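Local coordinates for protein nitrite oxidoreductase subunit A (Kuenenia stuttgartiensis, PDB 7B04) that belongs to the molybdopterin oxidoreductase family and holds two MD1 ligands, a molybdenum atom and an iron/sulfur cluster, at residues 1073-1078 with 1089-1093; 362-366 with 511-516; 704-708 with 764-770; 163-168 with 1027-1031; 973-978 with 1103-1109. All coordinates share one frame; numbering follows the deposited sequence.

Contact 1 of 5, residues 1073-1078 with 1089-1093; sequences LFHKAK and ADNHC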
# COMPACT_ATOMS: atom_id res chain seq x y z
N LEU B 1073 -23.06 31.66 2.91
CA LEU B 1073 -23.22 30.45 2.09
C LEU B 1073 -24.29 29.55 2.70
O LEU B 1073 -24.01 28.73 3.58
CB LEU B 1073 -21.89 29.71 1.93
CG LEU B 1073 -22.05 28.54 0.95
CD1 LEU B 1073 -22.51 29.03 -0.41
CD2 LEU B 1073 -20.78 27.72 0.83
N PHE B 1074 -25.52 29.71 2.23
CA PHE B 1074 -26.65 28.89 2.67
C PHE B 1074 -26.49 27.42 2.27
O PHE B 1074 -26.95 27.02 1.20
CB PHE B 1074 -27.95 29.44 2.09
CG PHE B 1074 -29.17 28.64 2.45
CD1 PHE B 1074 -29.68 28.67 3.73
CD2 PHE B 1074 -29.81 27.86 1.50
CE1 PHE B 1074 -30.80 27.94 4.06
CE2 PHE B 1074 -30.93 27.12 1.82
CZ PHE B 1074 -31.43 27.16 3.11
N HIS B 1075 -25.80 26.63 3.09
CA HIS B 1075 -25.69 25.18 2.89
C HIS B 1075 -26.25 24.43 4.09
O HIS B 1075 -26.69 25.02 5.08
CB HIS B 1075 -24.24 24.78 2.60
CG HIS B 1075 -23.27 25.20 3.65
ND1 HIS B 1075 -22.85 26.50 3.79
CD2 HIS B 1075 -22.63 24.49 4.61
CE1 HIS B 1075 -22.00 26.58 4.80
NE2 HIS B 1075 -21.85 25.37 5.31
N LYS B 1076 -26.24 23.10 3.99
CA LYS B 1076 -26.79 22.21 5.01
C LYS B 1076 -25.75 21.82 6.06
O LYS B 1076 -24.60 21.54 5.73
CB LYS B 1076 -27.35 20.94 4.36
CG LYS B 1076 -27.80 19.88 5.36
CD LYS B 1076 -28.06 18.54 4.68
CE LYS B 1076 -28.58 17.51 5.68
NZ LYS B 1076 -27.58 17.19 6.73
N ALA B 1077 -26.18 21.82 7.32
CA ALA B 1077 -25.31 21.37 8.40
C ALA B 1077 -25.03 19.88 8.27
O ALA B 1077 -25.91 19.09 7.90
CB ALA B 1077 -25.95 21.67 9.76
N LYS B 1078 -23.80 19.48 8.58
CA LYS B 1078 -23.37 18.11 8.31
C LYS B 1078 -24.04 17.10 9.25
O LYS B 1078 -24.26 15.95 8.85
CB LYS B 1078 -21.85 18.00 8.38
CG LYS B 1078 -21.22 18.21 9.75
CD LYS B 1078 -19.70 18.06 9.65
CE LYS B 1078 -19.03 18.10 11.02
NZ LYS B 1078 -19.11 19.45 11.64
N ALA B 1089 -17.32 23.53 10.65
CA ALA B 1089 -16.09 22.75 10.58
C ALA B 1089 -16.38 21.47 9.80
O ALA B 1089 -17.40 20.82 10.01
CB ALA B 1089 -15.52 22.46 11.96
N ASP B 1090 -15.49 21.15 8.86
CA ASP B 1090 -15.62 20.04 7.93
C ASP B 1090 -16.75 20.27 6.93
O ASP B 1090 -17.16 19.33 6.25
CB ASP B 1090 -15.78 18.70 8.64
CG ASP B 1090 -14.69 18.46 9.70
OD1 ASP B 1090 -13.59 19.04 9.56
OD2 ASP B 1090 -14.92 17.68 10.65
N ASN B 1091 -17.30 21.49 6.85
CA ASN B 1091 -18.36 21.83 5.90
C ASN B 1091 -18.28 23.33 5.63
O ASN B 1091 -18.86 24.11 6.39
CB ASN B 1091 -19.72 21.47 6.46
CG ASN B 1091 -20.79 21.43 5.41
OD1 ASN B 1091 -20.52 21.19 4.23
ND2 ASN B 1091 -22.03 21.63 5.83
N HIS B 1092 -17.69 23.70 4.50
CA HIS B 1092 -17.43 25.09 4.12
C HIS B 1092 -16.49 25.79 5.11
O HIS B 1092 -16.88 26.72 5.85
CB HIS B 1092 -18.70 25.90 3.99
CG HIS B 1092 -18.47 27.25 3.39
ND1 HIS B 1092 -17.75 27.41 2.23
CD2 HIS B 1092 -18.75 28.49 3.84
CE1 HIS B 1092 -17.66 28.70 1.95
NE2 HIS B 1092 -18.25 29.37 2.91
N CYS B 1093 -15.25 25.33 5.14
CA CYS B 1093 -14.15 26.07 5.73
C CYS B 1093 -12.92 25.79 4.87
O CYS B 1093 -13.03 25.21 3.77
CB CYS B 1093 -14.00 25.75 7.22
SG CYS B 1093 -13.72 24.04 7.66
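Lys1078 reaches across to the loop at Ala1089. Its CB stands 4.4 Å from Asn1091 ND2. CD and CE cross Asp1090 at a slant and already close in on the Ala1089 carbonyl, Lys1078 CE lying 3.3 Å from Ala1089 O. A bend at the last torsion (chi4 -69°) then completes the approach, Lys1078 NZ donating to Ala1089 O over 2.7 Å. Glu1088 adds a long, weak ion pair to the same nitrogen, whereas Asp1090 OD1 accepts from the backbone N of Asn269 and of Tyr270.

The middle of the contact belongs to Asn1091. Its ND2 gives Lys1076 O a weak bond of 2.6 Å, whose N-H...O angle is only 122°. The same ND2 meets the edge of the His1075 ring in its plane, 3.2 Å from His1075 CD2, while the amide stands almost upright on that ring (planes 89° apart). His1075 is itself tied to its own segment, ND1 donating to Leu1073 O.

At the other end Leu1073 CD2 sits over the centre of one face of the His1092 ring, 3.4 Å from the centroid and close to the normal, a CH-pi contact. His1092 NE2 is hydrogen-bonded to the backbone N of Leu1070, which would help to set the ring's rotation. The CB of His1092 lies 3.5 Å from His1075 NE2.

Helix 280-283 covers part of this buried packing through Pro281. These contacts hold a loop folded back against the two-stranded antiparallel sheet 1075-1076/1083-1084, with the Asp1090 side chain about 11 Å from the bound molybdenum atom, near the cofactor site of this family.

Contact 2 of 5, residues 362-366 with 511-516; sequences ITKIL and LAKDIA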
# COMPACT_ATOMS: atom_id res chain seq x y z
N ILE B 362 -16.13 20.97 -22.59
CA ILE B 362 -17.07 19.89 -22.84
C ILE B 362 -18.50 20.37 -22.66
O ILE B 362 -19.41 19.97 -23.39
CB ILE B 362 -16.75 18.68 -21.94
CG1 ILE B 362 -15.37 18.13 -22.26
CG2 ILE B 362 -17.81 17.59 -22.09
CD1 ILE B 362 -14.88 17.09 -21.27
N THR B 363 -18.72 21.26 -21.68
CA THR B 363 -20.04 21.85 -21.50
C THR B 363 -20.45 22.66 -22.74
O THR B 363 -21.61 22.63 -23.15
CB THR B 363 -20.06 22.74 -20.26
OG1 THR B 363 -19.67 21.97 -19.12
CG2 THR B 363 -21.45 23.31 -20.02
N LYS B 364 -19.49 23.37 -23.34
CA LYS B 364 -19.78 24.11 -24.56
C LYS B 364 -20.19 23.18 -25.69
O LYS B 364 -21.11 23.48 -26.46
CB LYS B 364 -18.56 24.95 -24.97
CG LYS B 364 -18.72 25.64 -26.31
CD LYS B 364 -17.51 26.50 -26.63
CE LYS B 364 -17.54 26.95 -28.08
NZ LYS B 364 -18.73 27.81 -28.36
N ILE B 365 -19.51 22.03 -25.81
CA ILE B 365 -19.86 21.07 -26.85
C ILE B 365 -21.25 20.49 -26.59
O ILE B 365 -22.01 20.22 -27.53
CB ILE B 365 -18.80 19.96 -26.93
CG1 ILE B 365 -17.43 20.56 -27.30
CG2 ILE B 365 -19.19 18.90 -27.95
CD1 ILE B 365 -16.28 19.58 -27.16
N LEU B 366 -21.62 20.31 -25.32
CA LEU B 366 -22.93 19.76 -25.01
C LEU B 366 -24.05 20.74 -25.33
O LEU B 366 -25.18 20.31 -25.60
CB LEU B 366 -22.99 19.35 -23.53
CG LEU B 366 -22.13 18.15 -23.15
CD1 LEU B 366 -22.16 17.96 -21.65
CD2 LEU B 366 -22.61 16.89 -23.87
N LEU B 511 -14.73 12.39 -25.32
CA LEU B 511 -15.39 12.37 -24.02
C LEU B 511 -16.69 13.15 -24.07
O LEU B 511 -17.69 12.75 -23.46
CB LEU B 511 -14.47 12.94 -22.94
CG LEU B 511 -15.02 12.82 -21.52
CD1 LEU B 511 -15.37 11.37 -21.22
CD2 LEU B 511 -14.04 13.36 -20.50
N ALA B 512 -16.69 14.28 -24.78
CA ALA B 512 -17.91 15.08 -24.91
C ALA B 512 -19.02 14.26 -25.54
O ALA B 512 -20.17 14.30 -25.10
CB ALA B 512 -17.63 16.34 -25.72
N LYS B 513 -18.69 13.49 -26.58
CA LYS B 513 -19.71 12.65 -27.17
C LYS B 513 -20.13 11.54 -26.21
O LYS B 513 -21.32 11.40 -25.91
CB LYS B 513 -19.21 12.06 -28.49
CG LYS B 513 -20.28 11.37 -29.31
CD LYS B 513 -19.80 11.02 -30.71
CE LYS B 513 -20.94 10.43 -31.54
NZ LYS B 513 -22.03 11.43 -31.74
N ASP B 514 -19.15 10.87 -25.58
CA ASP B 514 -19.47 9.74 -24.71
C ASP B 514 -20.43 10.13 -23.60
O ASP B 514 -21.36 9.38 -23.28
CB ASP B 514 -18.19 9.13 -24.13
CG ASP B 514 -17.48 8.22 -25.12
OD1 ASP B 514 -18.16 7.62 -25.98
OD2 ASP B 514 -16.24 8.10 -25.04
N ILE B 515 -20.21 11.30 -22.99
CA ILE B 515 -21.11 11.78 -21.94
C ILE B 515 -22.53 11.93 -22.49
O ILE B 515 -23.52 11.65 -21.78
CB ILE B 515 -20.59 13.10 -21.36
CG1 ILE B 515 -19.24 12.88 -20.66
CG2 ILE B 515 -21.59 13.71 -20.39
CD1 ILE B 515 -18.52 14.17 -20.32
N ALA B 516 -22.66 12.34 -23.75
CA ALA B 516 -23.97 12.61 -24.34
C ALA B 516 -24.67 11.36 -24.88
O ALA B 516 -25.90 11.38 -25.01
CB ALA B 516 -23.83 13.64 -25.46
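Ala512 is gripped by Ile362, Ile365 and Leu366, and this is the tight part of the contact. Its methyl lies 3.7 Å from Ile365 CG2, and the CG2 branch of Ile362 comes 3.8 Å from the same Ala512 CB. Both isoleucines hold CG2 opposite the backbone N (chi1 -63° in Ile362), which lays that branch against the neighbouring helix. The Ile362 CG2 methyl also meets Ile515 CD1 at 3.9 Å, while the longer branch of Ile362 runs obliquely to Leu511, CD1 to CD2 at 3.9 Å. The CA atoms of Ile362 and Ala512 come within 5.3 Å where the segment axes, 9.4 Å apart at closest, cross at -56°.

Toward Ala516 the packing thins. Leu366 CD2 touches Ala516 CB at 3.8 Å, but its other methyl, CD1, is 4.5 Å from Ile515 CG2. Ala516 is partly exposed and also meets Trp371. Lys513 points away from the interface and is exposed, marking the solvent side.

No hydrogen bond crosses the interface, so it is held by apolar contact alone. Leu511 and Ile515 also rest on Ile303 of strand 301-304. Helix-to-helix packing of this kind, beside a parallel sheet of order 3-2-1-4-5, is consistent with a Rossmann-like alpha/beta domain of the molybdopterin oxidoreductase family.

Contact 3 of 5, residues 704-708 with 764-770; sequences QEFEI and GRASVYI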
# COMPACT_ATOMS: atom_id res chain seq x y z
N GLN B 704 -9.59 -2.60 25.19
CA GLN B 704 -10.24 -3.11 26.39
C GLN B 704 -11.63 -2.52 26.59
O GLN B 704 -12.18 -2.61 27.69
CB GLN B 704 -9.36 -2.84 27.61
CG GLN B 704 -8.17 -3.77 27.74
CD GLN B 704 -7.09 -3.20 28.63
OE1 GLN B 704 -7.02 -1.98 28.84
NE2 GLN B 704 -6.25 -4.07 29.17
N GLU B 705 -12.21 -1.93 25.55
CA GLU B 705 -13.54 -1.35 25.61
C GLU B 705 -14.06 -1.27 24.18
O GLU B 705 -13.29 -1.21 23.22
CB GLU B 705 -13.50 0.03 26.29
CG GLU B 705 -14.79 0.84 26.29
CD GLU B 705 -15.87 0.24 27.17
OE1 GLU B 705 -16.61 -0.64 26.70
OE2 GLU B 705 -15.97 0.66 28.35
N PHE B 706 -15.39 -1.27 24.05
CA PHE B 706 -15.99 -1.35 22.72
C PHE B 706 -15.86 -0.01 21.99
O PHE B 706 -15.75 1.05 22.60
CB PHE B 706 -17.45 -1.76 22.82
CG PHE B 706 -17.65 -3.12 23.44
CD1 PHE B 706 -17.21 -4.26 22.79
CD2 PHE B 706 -18.28 -3.25 24.67
CE1 PHE B 706 -17.39 -5.50 23.36
CE2 PHE B 706 -18.46 -4.49 25.24
CZ PHE B 706 -18.02 -5.62 24.58
N GLU B 707 -15.87 -0.09 20.66
CA GLU B 707 -15.74 1.10 19.83
C GLU B 707 -16.60 0.97 18.59
O GLU B 707 -16.81 -0.12 18.05
CB GLU B 707 -14.28 1.34 19.43
CG GLU B 707 -14.04 2.72 18.88
CD GLU B 707 -14.34 3.79 19.90
OE1 GLU B 707 -13.99 3.61 21.08
OE2 GLU B 707 -14.96 4.81 19.53
N ILE B 708 -17.10 2.12 18.12
CA ILE B 708 -18.03 2.21 17.01
C ILE B 708 -17.37 2.96 15.86
O ILE B 708 -16.64 3.93 16.09
CB ILE B 708 -19.35 2.90 17.44
CG1 ILE B 708 -20.28 3.12 16.24
CG2 ILE B 708 -19.05 4.22 18.14
CD1 ILE B 708 -20.79 1.85 15.63
N GLY B 764 -16.28 1.59 32.86
CA GLY B 764 -16.07 0.49 31.95
C GLY B 764 -17.27 0.15 31.10
O GLY B 764 -17.34 -0.96 30.56
N ARG B 765 -18.23 1.07 30.96
CA ARG B 765 -19.43 0.86 30.16
C ARG B 765 -19.56 2.00 29.15
O ARG B 765 -20.31 2.95 29.37
CB ARG B 765 -20.67 0.77 31.07
CG ARG B 765 -20.55 -0.23 32.21
CD ARG B 765 -21.86 -0.38 32.96
NE ARG B 765 -22.28 0.85 33.61
CZ ARG B 765 -23.45 1.01 34.22
NH1 ARG B 765 -23.76 2.17 34.79
NH2 ARG B 765 -24.32 0.01 34.27
N ALA B 766 -18.85 1.88 28.04
CA ALA B 766 -18.99 2.83 26.94
C ALA B 766 -20.15 2.48 26.03
O ALA B 766 -20.53 3.30 25.19
CB ALA B 766 -17.70 2.92 26.13
N SER B 767 -20.69 1.26 26.15
CA SER B 767 -21.87 0.88 25.39
C SER B 767 -23.03 1.84 25.64
O SER B 767 -23.90 2.01 24.77
CB SER B 767 -22.29 -0.55 25.74
OG SER B 767 -21.28 -1.48 25.40
N VAL B 768 -23.06 2.48 26.82
CA VAL B 768 -24.09 3.47 27.10
C VAL B 768 -24.02 4.61 26.09
O VAL B 768 -25.01 4.97 25.46
CB VAL B 768 -23.94 3.99 28.55
CG1 VAL B 768 -24.69 5.31 28.72
CG2 VAL B 768 -24.44 2.95 29.54
N TYR B 769 -22.82 5.20 25.93
CA TYR B 769 -22.66 6.29 24.97
C TYR B 769 -22.90 5.82 23.54
O TYR B 769 -23.46 6.55 22.72
CB TYR B 769 -21.28 6.92 25.11
CG TYR B 769 -20.97 7.48 26.47
CD1 TYR B 769 -21.65 8.60 26.95
CD2 TYR B 769 -19.99 6.92 27.28
CE1 TYR B 769 -21.36 9.13 28.20
CE2 TYR B 769 -19.70 7.44 28.52
CZ TYR B 769 -20.39 8.54 28.98
OH TYR B 769 -20.10 9.06 30.22
N ILE B 770 -22.46 4.60 23.22
CA ILE B 770 -22.67 4.06 21.88
C ILE B 770 -24.16 3.91 21.60
O ILE B 770 -24.64 4.24 20.51
CB ILE B 770 -21.92 2.73 21.70
CG1 ILE B 770 -20.41 2.94 21.88
CG2 ILE B 770 -22.21 2.12 20.34
CD1 ILE B 770 -19.62 1.66 21.97
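Glu705 and Ala766 supply the polar part of this contact. Ala766 N donates to Glu705 OE2 over 3.1 Å, but the N-H...O angle of 140° makes the bond weak. The other oxygen turns back to its own segment: Phe706 N reaches Glu705 OE1 at 3.0 Å, better aligned at 158° and using the lone pair anti to OE2. With one bond to each oxygen, the carboxylate links the two segments, though weakly on the Ala766 side. The bend of the glutamate chain at chi2 (69°) brings it there. Glu705 OE2 also lies close to Gly764 O, but both are acceptors and no bond joins them.

Van der Waals contact begins with the same carboxylate, whose CD rests 3.4 Å from Ala766 CB. Phe706 meets Ser767 at an oblique angle, its CD2 3.6 Å from Ser767 OG.

The apolar group centres on Ile770. Its CD1 comes 4.1 Å from Phe706 CB, and its CG2 lies 4.1 Å from Ile708 CB. Ile708 and Ile770 run past one another, pointing opposite ways.

Glu707, turned away from this interface, is bound through OE2 to Gly235 N. Gly764, at positive phi, ends the preceding helix in a Schellman motif before the chain enters helix 767-774. The contact thus packs a helix, together with the connection leading into it, against strand 707-709, an outermost strand of a three-stranded antiparallel sheet.

Contact 4 of 5, residues 163-168 with 1027-1031; sequences NRGNDE and DKTVQ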
# COMPACT_ATOMS: atom_id res chain seq x y z
N ASN B 163 13.75 24.82 20.63
CA ASN B 163 14.46 23.61 20.21
C ASN B 163 13.89 22.44 21.01
O ASN B 163 14.44 22.06 22.05
CB ASN B 163 15.96 23.76 20.41
CG ASN B 163 16.76 22.65 19.75
OD1 ASN B 163 16.20 21.75 19.14
ND2 ASN B 163 18.08 22.72 19.88
N ARG B 164 12.79 21.87 20.52
CA ARG B 164 12.18 20.70 21.14
C ARG B 164 12.70 19.38 20.59
O ARG B 164 12.34 18.32 21.12
CB ARG B 164 10.65 20.73 20.96
CG ARG B 164 9.90 21.66 21.89
CD ARG B 164 8.40 21.37 21.80
NE ARG B 164 7.60 22.17 22.73
CZ ARG B 164 6.96 23.28 22.39
NH1 ARG B 164 7.02 23.73 21.15
NH2 ARG B 164 6.25 23.94 23.30
N GLY B 165 13.53 19.42 19.56
CA GLY B 165 13.99 18.20 18.93
C GLY B 165 15.33 17.72 19.45
O GLY B 165 15.78 16.62 19.10
N ASN B 166 15.97 18.53 20.29
CA ASN B 166 17.20 18.15 20.96
C ASN B 166 17.01 18.00 22.46
O ASN B 166 18.00 17.88 23.20
CB ASN B 166 18.30 19.16 20.66
CG ASN B 166 18.71 19.15 19.20
OD1 ASN B 166 18.51 20.13 18.48
ND2 ASN B 166 19.29 18.04 18.75
N ASP B 167 15.77 18.00 22.94
CA ASP B 167 15.47 17.72 24.33
C ASP B 167 15.21 16.23 24.49
O ASP B 167 15.34 15.45 23.54
CB ASP B 167 14.28 18.57 24.79
CG ASP B 167 14.20 18.70 26.30
OD1 ASP B 167 15.04 18.10 27.00
OD2 ASP B 167 13.29 19.40 26.78
N GLU B 168 14.83 15.81 25.69
CA GLU B 168 14.65 14.39 25.99
C GLU B 168 13.23 14.12 26.44
O GLU B 168 12.64 14.89 27.20
CB GLU B 168 15.64 13.94 27.07
CG GLU B 168 15.63 12.44 27.31
CD GLU B 168 16.66 12.01 28.34
OE1 GLU B 168 17.35 12.89 28.89
OE2 GLU B 168 16.77 10.79 28.60
N ASP B 1027 15.61 16.51 14.22
CA ASP B 1027 16.96 16.84 14.65
C ASP B 1027 17.77 15.58 14.95
O ASP B 1027 18.84 15.36 14.36
CB ASP B 1027 16.92 17.74 15.89
CG ASP B 1027 16.43 19.14 15.57
OD1 ASP B 1027 16.68 19.62 14.44
OD2 ASP B 1027 15.80 19.77 16.45
N LYS B 1028 17.23 14.71 15.81
CA LYS B 1028 17.99 13.54 16.27
C LYS B 1028 18.23 12.53 15.15
O LYS B 1028 19.28 11.87 15.14
CB LYS B 1028 17.26 12.89 17.43
CG LYS B 1028 17.25 13.74 18.68
CD LYS B 1028 16.44 13.11 19.78
CE LYS B 1028 16.38 14.02 20.99
NZ LYS B 1028 15.51 13.48 22.07
N THR B 1029 17.29 12.38 14.22
CA THR B 1029 17.52 11.46 13.11
C THR B 1029 18.66 11.95 12.24
O THR B 1029 19.47 11.14 11.75
CB THR B 1029 16.24 11.29 12.28
OG1 THR B 1029 15.81 12.55 11.78
CG2 THR B 1029 15.14 10.67 13.13
N VAL B 1030 18.75 13.26 12.02
CA VAL B 1030 19.87 13.82 11.27
C VAL B 1030 21.17 13.66 12.06
O VAL B 1030 22.21 13.31 11.48
CB VAL B 1030 19.60 15.30 10.92
CG1 VAL B 1030 20.83 15.93 10.30
CG2 VAL B 1030 18.41 15.40 9.97
N GLN B 1031 21.14 13.89 13.38
CA GLN B 1031 22.35 13.67 14.18
C GLN B 1031 22.82 12.23 14.10
O GLN B 1031 24.02 11.97 14.03
CB GLN B 1031 22.11 14.03 15.65
CG GLN B 1031 21.40 15.34 15.95
CD GLN B 1031 21.36 15.62 17.44
OE1 GLN B 1031 21.14 16.75 17.87
NE2 GLN B 1031 21.61 14.58 18.24
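Lys1028 sends CG away from its carbonyl carbon (chi1 -67°) and stays fully extended beyond it, which carries its ammonium from the helix across to Asp167. Asn166 has the same first torsion (chi1 -67°), and this swings its amide over to Asp1027.

The lysine makes the one hydrogen bond between the segments: Lys1028 NZ donates to Asp167 O, modelled at 2.5 Å, a value that means little at this resolution. Along the way its methylenes pass the Gly165 carbonyl, with Lys1028 CG 3.3 Å from Gly165 O and CE at the same distance from that oxygen. Glu689 adds a long, weak ion pair to the ammonium. The Asp167 carboxylate is engaged on its own side, forming a salt bridge to Arg137 and accepting from Gly139 N.

In the fold, this is a loop running from helix 153-158 to strand 169-171, an outermost strand of the seven-stranded mixed sheet, and it lies against the first turn of helix 1027-1033.

Asp1027 points its carboxylate at the loop. Its OD2 rests 3.4 Å from Gly165 CA, where no side chain intervenes. The Asn166 amide and the Asp1027 carboxylate lie in nearly parallel planes (6° apart), one offset above the other, yet Asn166 OD1 and Asp1027 OD2, 3.4 Å apart, are two acceptors and make no bond.

Gln1031 approaches Asn166 from one turn further along the helix, its chain extended beyond CG; the modelled distance between their amides is too short to be trusted. Asp1027 also packs on Phe995 and Val998 of helix 994-999, and its backbone N is hydrogen-bonded to Tyr690 OH.

Contact 5 of 5, residues 973-978 with 1103-1109; sequences DYVYVD and VKITKAE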
# COMPACT_ATOMS: atom_id res chain seq x y z
N ASP B 973 20.18 8.87 -8.34
CA ASP B 973 20.97 9.89 -7.67
C ASP B 973 20.13 10.62 -6.63
O ASP B 973 18.90 10.73 -6.75
CB ASP B 973 21.52 10.90 -8.68
CG ASP B 973 22.57 10.30 -9.59
OD1 ASP B 973 23.24 9.33 -9.17
OD2 ASP B 973 22.74 10.81 -10.71
N TYR B 974 20.80 11.12 -5.59
CA TYR B 974 20.15 11.98 -4.61
C TYR B 974 20.02 13.39 -5.17
O TYR B 974 20.93 13.89 -5.84
CB TYR B 974 20.96 11.99 -3.31
CG TYR B 974 20.84 10.71 -2.49
CD1 TYR B 974 19.76 10.52 -1.64
CD2 TYR B 974 21.81 9.72 -2.57
CE1 TYR B 974 19.65 9.36 -0.88
CE2 TYR B 974 21.70 8.56 -1.82
CZ TYR B 974 20.62 8.39 -0.98
OH TYR B 974 20.50 7.24 -0.23
N VAL B 975 18.88 14.03 -4.91
CA VAL B 975 18.54 15.34 -5.46
C VAL B 975 17.96 16.23 -4.36
O VAL B 975 17.24 15.75 -3.48
CB VAL B 975 17.57 15.21 -6.66
CG1 VAL B 975 18.24 14.48 -7.83
CG2 VAL B 975 16.31 14.46 -6.24
N TYR B 976 18.19 17.51 -4.48
CA TYR B 976 17.57 18.42 -3.50
C TYR B 976 16.25 18.88 -4.10
O TYR B 976 16.20 19.01 -5.30
CB TYR B 976 18.52 19.58 -3.25
CG TYR B 976 19.68 19.29 -2.34
CD1 TYR B 976 19.50 19.12 -0.99
CD2 TYR B 976 20.97 19.26 -2.83
CE1 TYR B 976 20.57 18.88 -0.15
CE2 TYR B 976 22.05 19.03 -2.00
CZ TYR B 976 21.85 18.85 -0.65
OH TYR B 976 22.91 18.62 0.17
N VAL B 977 15.20 18.99 -3.30
CA VAL B 977 13.91 19.54 -3.81
C VAL B 977 13.75 20.88 -3.11
O VAL B 977 13.39 20.88 -1.95
CB VAL B 977 12.73 18.63 -3.48
CG1 VAL B 977 11.97 18.22 -4.73
CG2 VAL B 977 13.17 17.42 -2.69
N ASP B 978 13.90 21.96 -3.85
CA ASP B 978 13.88 23.30 -3.22
C ASP B 978 12.70 24.08 -3.78
O ASP B 978 12.39 23.92 -4.94
CB ASP B 978 15.23 23.99 -3.41
CG ASP B 978 16.33 23.41 -2.55
OD1 ASP B 978 17.36 23.02 -3.10
OD2 ASP B 978 16.16 23.37 -1.35
N VAL B 1103 8.59 23.48 -7.79
CA VAL B 1103 9.87 23.10 -7.14
C VAL B 1103 11.04 23.24 -8.11
O VAL B 1103 10.81 23.22 -9.28
CB VAL B 1103 9.73 21.64 -6.68
CG1 VAL B 1103 10.75 21.22 -5.65
CG2 VAL B 1103 8.36 21.38 -6.12
N LYS B 1104 12.23 23.39 -7.55
CA LYS B 1104 13.52 23.40 -8.27
C LYS B 1104 14.25 22.11 -7.90
O LYS B 1104 14.24 21.76 -6.74
CB LYS B 1104 14.38 24.58 -7.84
CG LYS B 1104 15.56 24.86 -8.74
CD LYS B 1104 16.26 26.16 -8.46
CE LYS B 1104 17.04 26.13 -7.16
NZ LYS B 1104 17.83 27.37 -6.99
N ILE B 1105 14.80 21.41 -8.88
CA ILE B 1105 15.53 20.14 -8.64
C ILE B 1105 16.98 20.34 -9.05
O ILE B 1105 17.21 20.88 -10.11
CB ILE B 1105 14.91 19.00 -9.45
CG1 ILE B 1105 13.40 19.15 -9.57
CG2 ILE B 1105 15.25 17.66 -8.85
CD1 ILE B 1105 12.67 18.55 -8.43
N THR B 1106 17.90 19.96 -8.19
CA THR B 1106 19.33 20.00 -8.46
C THR B 1106 19.96 18.75 -7.88
O THR B 1106 19.55 18.27 -6.82
CB THR B 1106 20.03 21.25 -7.88
OG1 THR B 1106 20.41 21.01 -6.53
CG2 THR B 1106 19.14 22.50 -7.96
N LYS B 1107 20.96 18.22 -8.59
CA LYS B 1107 21.65 17.02 -8.15
C LYS B 1107 22.37 17.24 -6.83
O LYS B 1107 22.94 18.31 -6.58
CB LYS B 1107 22.65 16.58 -9.22
CG LYS B 1107 23.52 15.40 -8.82
CD LYS B 1107 24.57 15.10 -9.88
CE LYS B 1107 25.50 13.98 -9.43
NZ LYS B 1107 26.58 13.71 -10.42
N ALA B 1108 22.33 16.22 -5.97
CA ALA B 1108 22.91 16.26 -4.64
C ALA B 1108 24.10 15.33 -4.48
O ALA B 1108 25.17 15.76 -4.03
CB ALA B 1108 21.85 15.92 -3.60
N GLU B 1109 23.95 14.05 -4.83
CA GLU B 1109 25.00 13.06 -4.64
C GLU B 1109 24.79 11.94 -5.65
O GLU B 1109 23.68 11.72 -6.14
CB GLU B 1109 25.00 12.53 -3.20
CG GLU B 1109 26.16 11.61 -2.85
CD GLU B 1109 26.13 11.18 -1.40
OE1 GLU B 1109 25.23 11.62 -0.66
OE2 GLU B 1109 27.02 10.39 -0.99
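Tyr974 O accepts two backbone donors from the opposing strand, Ala1108 N at 2.7 Å and Glu1109 N at 3.2 Å. Both come from the same face of the carbonyl plane, the second 42° above it. This pairing of two residues with one is a classic beta bulge, and it shifts the antiparallel register by one between Tyr974 and Val975. Tyr974 N in turn donates to Glu1109 O over 3.0 Å.

Beyond the bulge the ladder is regular but uneven. Tyr976 N gives Thr1106 O a bond of 2.8 Å, whereas the return bond from Thr1106 N to Tyr976 O is weak at 3.5 Å. At the far end Asp978 and Lys1104 are joined both ways: Asp978 N reaches Lys1104 O at 2.9 Å in the carbonyl plane, and Lys1104 N reaches Asp978 O at 2.7 Å. Val975 and Val977 turn their backbone bonds to Leu1003 and Leu1001 of strand 1001-1007.

The polar side-chain ends are satisfied by residues beyond the two strands. Asp978 pairs with Arg1000, Glu1109 with Arg1052 and Arg948, and Tyr974 OH with Glu954. With CG opposite the carbonyl carbon (chi1 -78°), the Tyr976 ring reaches the bulge, CE2 meeting Ala1108 CB at 3.5 Å. On the other face Val977 and Ile1105 lie side by side, CG1 against CD1, both on Ile957.

Such a layout is consistent with the C-terminal beta-barrel domain of this family. Its chemistry implies a division of labour: main-chain bonds join the strands, the valine and isoleucine face is buried, and arginines on the tyrosine face would probably balance the acidic groups.

In the fold
From the N terminus, residues 163-168 open contact 4, which spans most of the chain and ties the loop before strand 169-171 to helix 1027-1033. Within that loop lie contact 2, between two helices of the alpha/beta region, and then contact 3, which joins strand 707-709 to helix 767-774. Residues 973-978 open contact 5 before contact 4 has closed, so the two cross, their centres about 24 Å apart. Contact 1, a short local closure within the loop of contact 5, ties the 1075-1076 hairpin to the loop that follows it. Residues 1103-1109 finally shut contact 5, pairing two strands of the C-terminal sheet. Contacts 2 and 4 are the most distant, their centres about 56 Å apart.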